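Local coordinates for immunoglobulin-like protein (Pseudomonas aeruginosa, PDB 3N6Y), which is of unknown function but adopts an immunoglobulin-like beta fold and is probably exported from the cytoplasm, at residues T50-R55 with G116-M121; P75-P80 with E109-V114. All blocks are in the same frame, centred on the assembly; numbering follows the deposited sequence. Where two conformers were deposited one is given.

Contact 1 (T50-R55 with G116-M121); sequences TKFGMR and GEWRLM
Phe52 points the edge of its ring at the face of Trp118, and this T-shaped pair is the aromatic part of the contact. The centroids of the Phe52 ring and the five-membered ring of Trp118 lie 5.6 Å apart, with the planes at 89°. Phe52 CZ does the touching, 3.9 Å from Trp118 CE3. The ring gets there because Phe52 CG lies between its own backbone N and carbonyl carbon (chi1 63°). The indole is also held at its polar end, where Trp118 NE1 is hydrogen-bonded to Val114 O. Phe134 makes a second edge-to-face pair with Phe52.

The two segments belong to facing sheets of an immunoglobulin-like sandwich. The axes of the strand segments 51-55 and 116-121 come within 8.2 Å of each other, their directions 32° apart, and side chains fill the gap. All the residues that touch are buried, so this is part of the hydrophobic core.

The aliphatic contacts centre on Leu120, whose two methyls divide the work. Leu120 CD1 meets Phe52 CE2 at 4.1 Å. Leu120 CD2 rests on the backbone at Gly53 CA, 3.8 Å away, where no side chain intervenes. Two residues on from Phe52 comes selenomethionine Met54. In one of its two conformers, Met54 CE comes 3.4 Å from Leu120 O and 4.1 Å from Leu120 CB; with the side chain split in this way, that contact is less certain. Met103 of strand 101-106 and Tyr72 of strand 68-74 also pack on Leu120.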
ATOM      1  N   THR A  50     -10.739   1.991  -9.389  1.00 17.12           N
ATOM      2  CA  THR A  50      -9.943   2.971  -8.637  1.00 15.78           C
ATOM      3  C   THR A  50      -8.824   2.276  -7.891  1.00 14.89           C
ATOM      4  O   THR A  50      -9.084   1.337  -7.168  1.00 15.44           O
ATOM      5  CB  THR A  50     -10.822   3.703  -7.626  1.00 15.44           C
ATOM      6  OG1 THR A  50     -11.875   4.371  -8.304  1.00 17.72           O
ATOM      7  CG2 THR A  50     -10.047   4.776  -6.792  1.00 15.93           C
ATOM      8  N   LYS A  51      -7.600   2.721  -8.113  1.00 15.03           N
ATOM      9  CA  LYS A  51      -6.403   2.271  -7.398  1.00 16.01           C
ATOM     10  C   LYS A  51      -5.855   3.373  -6.510  1.00 15.77           C
ATOM     11  O   LYS A  51      -5.695   4.525  -6.938  1.00 14.76           O
ATOM     12  CB  LYS A  51      -5.356   1.749  -8.393  1.00 16.98           C
ATOM     13  CG  LYS A  51      -4.015   1.401  -7.792  1.00 18.26           C
ATOM     14  CD  LYS A  51      -3.063   1.030  -8.936  1.00 21.00           C
ATOM     15  CE  LYS A  51      -1.653   0.879  -8.413  1.00 25.36           C
ATOM     16  NZ  LYS A  51      -0.674   0.591  -9.522  1.00 28.30           N
ATOM     17  N   PHE A  52      -5.589   3.048  -5.239  1.00 13.92           N
ATOM     18  CA  PHE A  52      -5.074   4.028  -4.327  1.00 14.01           C
ATOM     19  C   PHE A  52      -4.013   3.446  -3.393  1.00 13.22           C
ATOM     20  O   PHE A  52      -3.907   2.229  -3.243  1.00 13.58           O
ATOM     21  CB  PHE A  52      -6.185   4.667  -3.463  1.00 13.39           C
ATOM     22  CG  PHE A  52      -6.891   3.677  -2.547  1.00 13.85           C
ATOM     23  CD1 PHE A  52      -7.872   2.816  -3.021  1.00 14.15           C
ATOM     24  CD2 PHE A  52      -6.522   3.575  -1.205  1.00 15.04           C
ATOM     25  CE1 PHE A  52      -8.480   1.910  -2.192  1.00 14.74           C
ATOM     26  CE2 PHE A  52      -7.155   2.677  -0.355  1.00 15.40           C
ATOM     27  CZ  PHE A  52      -8.123   1.834  -0.853  1.00 14.67           C
ATOM     28  N   GLY A  53      -3.225   4.315  -2.806  1.00 12.81           N
ATOM     29  CA  GLY A  53      -2.218   3.908  -1.856  1.00 13.13           C
ATOM     30  C   GLY A  53      -1.050   4.856  -1.799  1.00 13.80           C
ATOM     31  O   GLY A  53      -1.230   6.078  -1.929  1.00 13.10           O
HETATM   32  N   MSE A  54       0.125   4.294  -1.578  1.00 13.90           N
HETATM   33  CA  MSE A  54       1.377   4.979  -1.318  0.80 14.58           C
HETATM   34  C   MSE A  54       2.497   4.526  -2.284  1.00 13.76           C
HETATM   35  O   MSE A  54       2.548   3.335  -2.674  1.00 13.81           O
HETATM   36  CB  MSE A  54       1.804   4.733   0.156  0.80 13.49           C
HETATM   37  CG  MSE A  54       0.994   5.519   1.186  0.80 13.88           C
HETATM   38 SE   MSE A  54       1.689   5.121   2.952  0.80 13.05          SE
HETATM   39  CE  MSE A  54       1.249   3.260   3.019  0.80 11.91           C
ATOM     40  N   ARG A  55       3.421   5.446  -2.594  1.00 15.51           N
ATOM     41  CA  ARG A  55       4.639   5.145  -3.317  1.00 16.47           C
ATOM     42  C   ARG A  55       5.736   5.879  -2.548  1.00 15.95           C
ATOM     43  O   ARG A  55       5.578   7.033  -2.136  1.00 16.86           O
ATOM     44  CB  ARG A  55       4.584   5.570  -4.779  1.00 17.56           C
ATOM     45  CG  ARG A  55       5.843   5.194  -5.548  1.00 18.69           C
ATOM     46  CD  ARG A  55       5.623   5.261  -7.042  1.00 19.45           C
ATOM     47  NE  ARG A  55       5.274   6.636  -7.422  1.00 20.76           N
ATOM     48  CZ  ARG A  55       4.530   6.955  -8.475  1.00 21.15           C
ATOM     49  NH1 ARG A  55       4.047   6.028  -9.285  1.00 21.24           N
ATOM     50  NH2 ARG A  55       4.244   8.222  -8.706  1.00 21.81           N
ATOM     51  N   GLY A 116     -15.832   3.655   3.614  1.00 17.58           N
ATOM     52  CA  GLY A 116     -15.332   3.840   4.973  1.00 17.77           C
ATOM     53  C   GLY A 116     -13.825   4.068   4.988  1.00 17.60           C
ATOM     54  O   GLY A 116     -13.212   4.385   3.960  1.00 16.40           O
ATOM     55  N   GLU A 117     -13.216   3.879   6.147  1.00 17.64           N
ATOM     56  CA  GLU A 117     -11.777   4.133   6.313  0.50 18.74           C
ATOM     57  C   GLU A 117     -10.944   2.882   5.993  1.00 17.96           C
ATOM     58  O   GLU A 117     -11.193   1.795   6.547  1.00 18.61           O
ATOM     59  CB  GLU A 117     -11.469   4.619   7.741  0.50 20.67           C
ATOM     60  CG  GLU A 117      -9.963   4.675   8.041  0.50 22.09           C
ATOM     61  CD  GLU A 117      -9.593   5.553   9.223  0.50 24.03           C
ATOM     62  OE1 GLU A 117     -10.497   6.215   9.801  0.50 28.18           O
ATOM     63  OE2 GLU A 117      -8.391   5.613   9.564  0.50 25.42           O
ATOM     64  N   TRP A 118      -9.936   3.049   5.121  1.00 16.50           N
ATOM     65  CA  TRP A 118      -8.951   2.058   4.789  1.00 16.22           C
ATOM     66  C   TRP A 118      -7.614   2.652   5.244  1.00 17.00           C
ATOM     67  O   TRP A 118      -7.246   3.799   4.882  1.00 17.12           O
ATOM     68  CB  TRP A 118      -8.895   1.850   3.287  1.00 15.72           C
ATOM     69  CG  TRP A 118     -10.102   1.213   2.696  1.00 14.81           C
ATOM     70  CD1 TRP A 118     -11.383   1.710   2.653  1.00 15.48           C
ATOM     71  CD2 TRP A 118     -10.117  -0.005   1.996  1.00 15.14           C
ATOM     72  NE1 TRP A 118     -12.180   0.825   1.953  1.00 14.82           N
ATOM     73  CE2 TRP A 118     -11.429  -0.232   1.547  1.00 15.30           C
ATOM     74  CE3 TRP A 118      -9.141  -0.937   1.711  1.00 14.68           C
ATOM     75  CZ2 TRP A 118     -11.782  -1.375   0.837  1.00 14.33           C
ATOM     76  CZ3 TRP A 118      -9.477  -2.100   1.010  1.00 13.35           C
ATOM     77  CH2 TRP A 118     -10.792  -2.286   0.571  1.00 14.30           C
ATOM     78  N   ARG A 119      -6.943   1.914   6.100  1.00 14.89           N
ATOM     79  CA  ARG A 119      -5.672   2.324   6.652  0.50 14.91           C
ATOM     80  C   ARG A 119      -4.621   1.369   6.094  1.00 14.73           C
ATOM     81  O   ARG A 119      -4.674   0.168   6.345  1.00 14.29           O
ATOM     82  CB  ARG A 119      -5.750   2.321   8.203  0.50 15.05           C
ATOM     83  CG  ARG A 119      -4.411   2.575   8.921  0.50 15.31           C
ATOM     84  CD  ARG A 119      -4.557   2.588  10.449  0.50 16.16           C
ATOM     85  NE  ARG A 119      -3.450   3.221  11.161  0.50 15.96           N
ATOM     86  CZ  ARG A 119      -3.345   3.284  12.494  0.50 17.01           C
ATOM     87  NH1 ARG A 119      -4.273   2.738  13.287  0.50 18.06           N
ATOM     88  NH2 ARG A 119      -2.318   3.936  13.051  0.50 16.72           N
ATOM     89  N   LEU A 120      -3.665   1.904   5.327  1.00 12.81           N
ATOM     90  CA  LEU A 120      -2.602   1.142   4.669  1.00 13.52           C
ATOM     91  C   LEU A 120      -1.304   1.430   5.391  1.00 14.52           C
ATOM     92  O   LEU A 120      -0.937   2.605   5.595  1.00 13.49           O
ATOM     93  CB  LEU A 120      -2.482   1.597   3.205  1.00 13.89           C
ATOM     94  CG  LEU A 120      -3.424   0.871   2.212  1.00 14.62           C
ATOM     95  CD1 LEU A 120      -4.896   0.932   2.627  1.00 16.24           C
ATOM     96  CD2 LEU A 120      -3.274   1.470   0.837  1.00 16.11           C
HETATM   97  N   MSE A 121      -0.672   0.389   5.869  1.00 12.57           N
HETATM   98  CA  MSE A 121       0.502   0.479   6.732  1.00 13.78           C
HETATM   99  C   MSE A 121       1.575  -0.426   6.200  1.00 12.16           C
HETATM  100  O   MSE A 121       1.335  -1.619   5.992  1.00 14.51           O
HETATM  101  CB  MSE A 121       0.113   0.090   8.182  1.00 13.62           C
HETATM  102  CG  MSE A 121      -1.037   0.897   8.726  1.00 14.79           C
HETATM  103 SE   MSE A 121      -1.554   0.214  10.494  1.00 15.12          SE
HETATM  104  CE  MSE A 121      -0.341   1.355  11.555  1.00 19.33           C
TER

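Contact 2 (P75-P80 with E109-V114)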
ATOM      1  N   PRO A  75     -12.757  -1.569   5.885  1.00 14.36           N
ATOM      2  CA  PRO A  75     -14.007  -1.560   6.610  1.00 15.96           C
ATOM      3  C   PRO A  75     -14.771  -2.884   6.664  1.00 18.14           C
ATOM      4  O   PRO A  75     -15.836  -2.943   7.291  1.00 18.24           O
ATOM      5  CB  PRO A  75     -14.834  -0.507   5.862  1.00 17.08           C
ATOM      6  CG  PRO A  75     -13.834   0.225   4.956  1.00 15.57           C
ATOM      7  CD  PRO A  75     -12.836  -0.781   4.639  1.00 15.14           C
ATOM      8  N   GLY A  76     -14.219  -3.923   6.034  1.00 15.26           N
ATOM      9  CA  GLY A  76     -14.826  -5.264   5.930  1.00 16.46           C
ATOM     10  C   GLY A  76     -15.253  -5.576   4.524  1.00 16.48           C
ATOM     11  O   GLY A  76     -16.365  -5.259   4.125  1.00 17.94           O
ATOM     12  N   VAL A  77     -14.338  -6.219   3.773  1.00 14.71           N
ATOM     13  CA  VAL A  77     -14.604  -6.722   2.421  1.00 14.99           C
ATOM     14  C   VAL A  77     -15.127  -8.134   2.540  1.00 14.73           C
ATOM     15  O   VAL A  77     -14.449  -9.027   3.056  1.00 17.11           O
ATOM     16  CB  VAL A  77     -13.297  -6.697   1.579  1.00 14.97           C
ATOM     17  CG1 VAL A  77     -13.516  -7.396   0.205  1.00 15.04           C
ATOM     18  CG2 VAL A  77     -12.828  -5.247   1.417  1.00 14.88           C
ATOM     19  N   VAL A  78     -16.347  -8.359   2.068  1.00 14.93           N
ATOM     20  CA  VAL A  78     -16.927  -9.700   2.109  1.00 15.67           C
ATOM     21  C   VAL A  78     -16.841 -10.315   0.726  1.00 15.71           C
ATOM     22  O   VAL A  78     -17.463  -9.828  -0.240  1.00 15.10           O
ATOM     23  CB  VAL A  78     -18.382  -9.682   2.594  1.00 16.26           C
ATOM     24  CG1 VAL A  78     -18.961 -11.145   2.647  1.00 17.68           C
ATOM     25  CG2 VAL A  78     -18.521  -8.907   3.972  1.00 16.59           C
ATOM     26  N   THR A  79     -16.029 -11.365   0.605  1.00 15.13           N
ATOM     27  CA  THR A  79     -15.844 -12.019  -0.679  1.00 16.15           C
ATOM     28  C   THR A  79     -17.070 -12.891  -0.988  1.00 16.49           C
ATOM     29  O   THR A  79     -17.883 -13.149  -0.092  1.00 16.42           O
ATOM     30  CB  THR A  79     -14.549 -12.817  -0.733  1.00 16.61           C
ATOM     31  OG1 THR A  79     -14.320 -13.498   0.519  1.00 16.78           O
ATOM     32  CG2 THR A  79     -13.370 -11.922  -1.051  1.00 16.25           C
ATOM     33  N   PRO A  80     -17.251 -13.300  -2.268  1.00 15.64           N
ATOM     34  CA  PRO A  80     -18.457 -14.060  -2.624  1.00 16.87           C
ATOM     35  C   PRO A  80     -18.606 -15.383  -1.843  1.00 17.79           C
ATOM     36  O   PRO A  80     -19.728 -15.893  -1.742  1.00 17.80           O
ATOM     37  CB  PRO A  80     -18.258 -14.343  -4.119  1.00 16.55           C
ATOM     38  CG  PRO A  80     -17.455 -13.149  -4.599  1.00 16.79           C
ATOM     39  CD  PRO A  80     -16.486 -12.893  -3.473  1.00 16.06           C
ATOM     40  N   GLU A 109     -13.234  -5.863  -8.213  1.00 16.06           N
ATOM     41  CA  GLU A 109     -14.494  -6.588  -8.194  1.00 16.67           C
ATOM     42  C   GLU A 109     -15.481  -5.850  -7.300  1.00 16.15           C
ATOM     43  O   GLU A 109     -15.075  -5.169  -6.375  1.00 15.63           O
ATOM     44  CB  GLU A 109     -14.272  -7.978  -7.651  1.00 17.58           C
ATOM     45  CG  GLU A 109     -13.335  -8.833  -8.508  1.00 19.37           C
ATOM     46  CD  GLU A 109     -13.231 -10.232  -7.979  1.00 22.46           C
ATOM     47  OE1 GLU A 109     -14.278 -10.907  -7.952  1.00 21.38           O
ATOM     48  OE2 GLU A 109     -12.113 -10.625  -7.557  1.00 24.50           O
ATOM     49  N   PRO A 110     -16.790  -5.988  -7.568  1.00 15.41           N
ATOM     50  CA  PRO A 110     -17.723  -5.139  -6.820  1.00 15.98           C
ATOM     51  C   PRO A 110     -17.657  -5.226  -5.287  1.00 15.98           C
ATOM     52  O   PRO A 110     -17.800  -4.194  -4.627  1.00 15.52           O
ATOM     53  CB  PRO A 110     -19.087  -5.599  -7.328  1.00 16.97           C
ATOM     54  CG  PRO A 110     -18.829  -6.054  -8.711  1.00 17.82           C
ATOM     55  CD  PRO A 110     -17.448  -6.681  -8.691  1.00 17.73           C
ATOM     56  N   HIS A 111     -17.417  -6.415  -4.746  1.00 15.25           N
ATOM     57  CA  HIS A 111     -17.398  -6.607  -3.294  1.00 14.80           C
ATOM     58  C   HIS A 111     -16.213  -5.885  -2.625  1.00 14.20           C
ATOM     59  O   HIS A 111     -16.172  -5.764  -1.390  1.00 14.08           O
ATOM     60  CB  HIS A 111     -17.367  -8.103  -2.942  1.00 15.40           C
ATOM     61  CG  HIS A 111     -16.175  -8.826  -3.473  1.00 15.44           C
ATOM     62  ND1 HIS A 111     -16.191  -9.498  -4.678  1.00 16.21           N
ATOM     63  CD2 HIS A 111     -14.938  -8.989  -2.953  1.00 15.28           C
ATOM     64  CE1 HIS A 111     -14.999 -10.047  -4.873  1.00 16.71           C
ATOM     65  NE2 HIS A 111     -14.224  -9.777  -3.830  1.00 15.51           N
ATOM     66  N   GLU A 112     -15.216  -5.499  -3.412  1.00 14.60           N
ATOM     67  CA  GLU A 112     -14.066  -4.788  -2.873  1.00 14.21           C
ATOM     68  C   GLU A 112     -14.332  -3.290  -2.645  1.00 14.89           C
ATOM     69  O   GLU A 112     -13.617  -2.616  -1.861  1.00 15.78           O
ATOM     70  CB  GLU A 112     -12.844  -4.992  -3.778  1.00 14.59           C
ATOM     71  CG  GLU A 112     -12.393  -6.405  -3.862  1.00 14.82           C
ATOM     72  CD  GLU A 112     -11.267  -6.611  -4.818  1.00 16.04           C
ATOM     73  OE1 GLU A 112     -11.203  -5.909  -5.829  1.00 17.24           O
ATOM     74  OE2 GLU A 112     -10.461  -7.520  -4.555  1.00 16.96           O
ATOM     75  N   VAL A 113     -15.402  -2.760  -3.290  1.00 14.99           N
ATOM     76  CA  VAL A 113     -15.770  -1.354  -3.157  1.00 15.08           C
ATOM     77  C   VAL A 113     -16.554  -1.188  -1.878  1.00 16.43           C
ATOM     78  O   VAL A 113     -17.777  -1.306  -1.884  1.00 17.17           O
ATOM     79  CB  VAL A 113     -16.625  -0.870  -4.377  1.00 15.04           C
ATOM     80  CG1 VAL A 113     -16.995   0.647  -4.229  1.00 15.73           C
ATOM     81  CG2 VAL A 113     -15.926  -1.192  -5.733  1.00 15.39           C
ATOM     82  N   VAL A 114     -15.836  -0.923  -0.783  1.00 15.82           N
ATOM     83  CA  VAL A 114     -16.455  -0.796   0.522  1.00 16.30           C
ATOM     84  C   VAL A 114     -16.163   0.575   1.098  1.00 15.51           C
ATOM     85  O   VAL A 114     -14.996   0.968   1.311  1.00 14.93           O
ATOM     86  CB  VAL A 114     -15.942  -1.877   1.492  1.00 16.94           C
ATOM     87  CG1 VAL A 114     -16.610  -1.727   2.879  1.00 17.08           C
ATOM     88  CG2 VAL A 114     -16.174  -3.259   0.907  1.00 16.39           C
TER
HETATM   89  O   HOH W   1     -18.085  -6.550   0.486  1.00 13.69           O
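A chi1 of 60° tucks the imidazole of His111 back over its own main chain, which brings it against Thr79 and Pro80. Val77 and Val114 each hold CG1 opposite the backbone N (chi1 173° and 180°). In both, CG2 then lies beside the N, and these two methyls meet, Val77 CG2 to Val114 CG2, at 3.9 Å.

One face of the His111 ring is covered by two CH-pi contacts. Pro80 CD stands 3.7 Å from the ring centroid, and Thr79 CA lies over the same face, nearer the rim. The methyl Thr79 CG2 adds a touch at His111 NE2. Val77 CG1 approaches the ring edge near its plane, 3.8 Å from His111 CD2. At the base of the side chain, Val78 O packs 3.2 Å from His111 CB. Farther along, Pro75 CB and Val114 CG1 touch at 3.7 Å, the two side chains passing antiparallel to one another.

A water joins the two backbones. It accepts from Val78 N at 3.0 Å and donates to His111 O at 2.8 Å.

The loop has its own bracing. Glu112 OE1 takes the N-H groups of Glu109 and Thr108, and Val113 is the centre of an inverse gamma turn. This surface contact lays the 3-10 turn 110-112, between strands 101-106 and 116-124, against the outermost strand 76-78 of the mixed sheet. That strand pairs with strand 84-92 on its other flank, where Val77 and His85 share backbone hydrogen bonds.

How the contacts relate
From the N terminus, the chain first passes through 50-55, in the four-stranded antiparallel sheet. It then crosses to the mixed sheet, runs along strand 68-74 and turns a corner into 75-80. Strand 84-92 and strand 101-106 follow, the latter back in the first sheet. The loop 109-114 then closes contact 2, and 116-121 closes contact 1 soon after. Contact 2 is thus nested inside the loop closed by contact 1. Contact 1 joins the two sheets through the core; contact 2 ties a connecting loop to an edge strand near the surface. Their centres are about 14 Å apart. Trp118 links them, its indole also packing on Pro75, Val77 and Glu112.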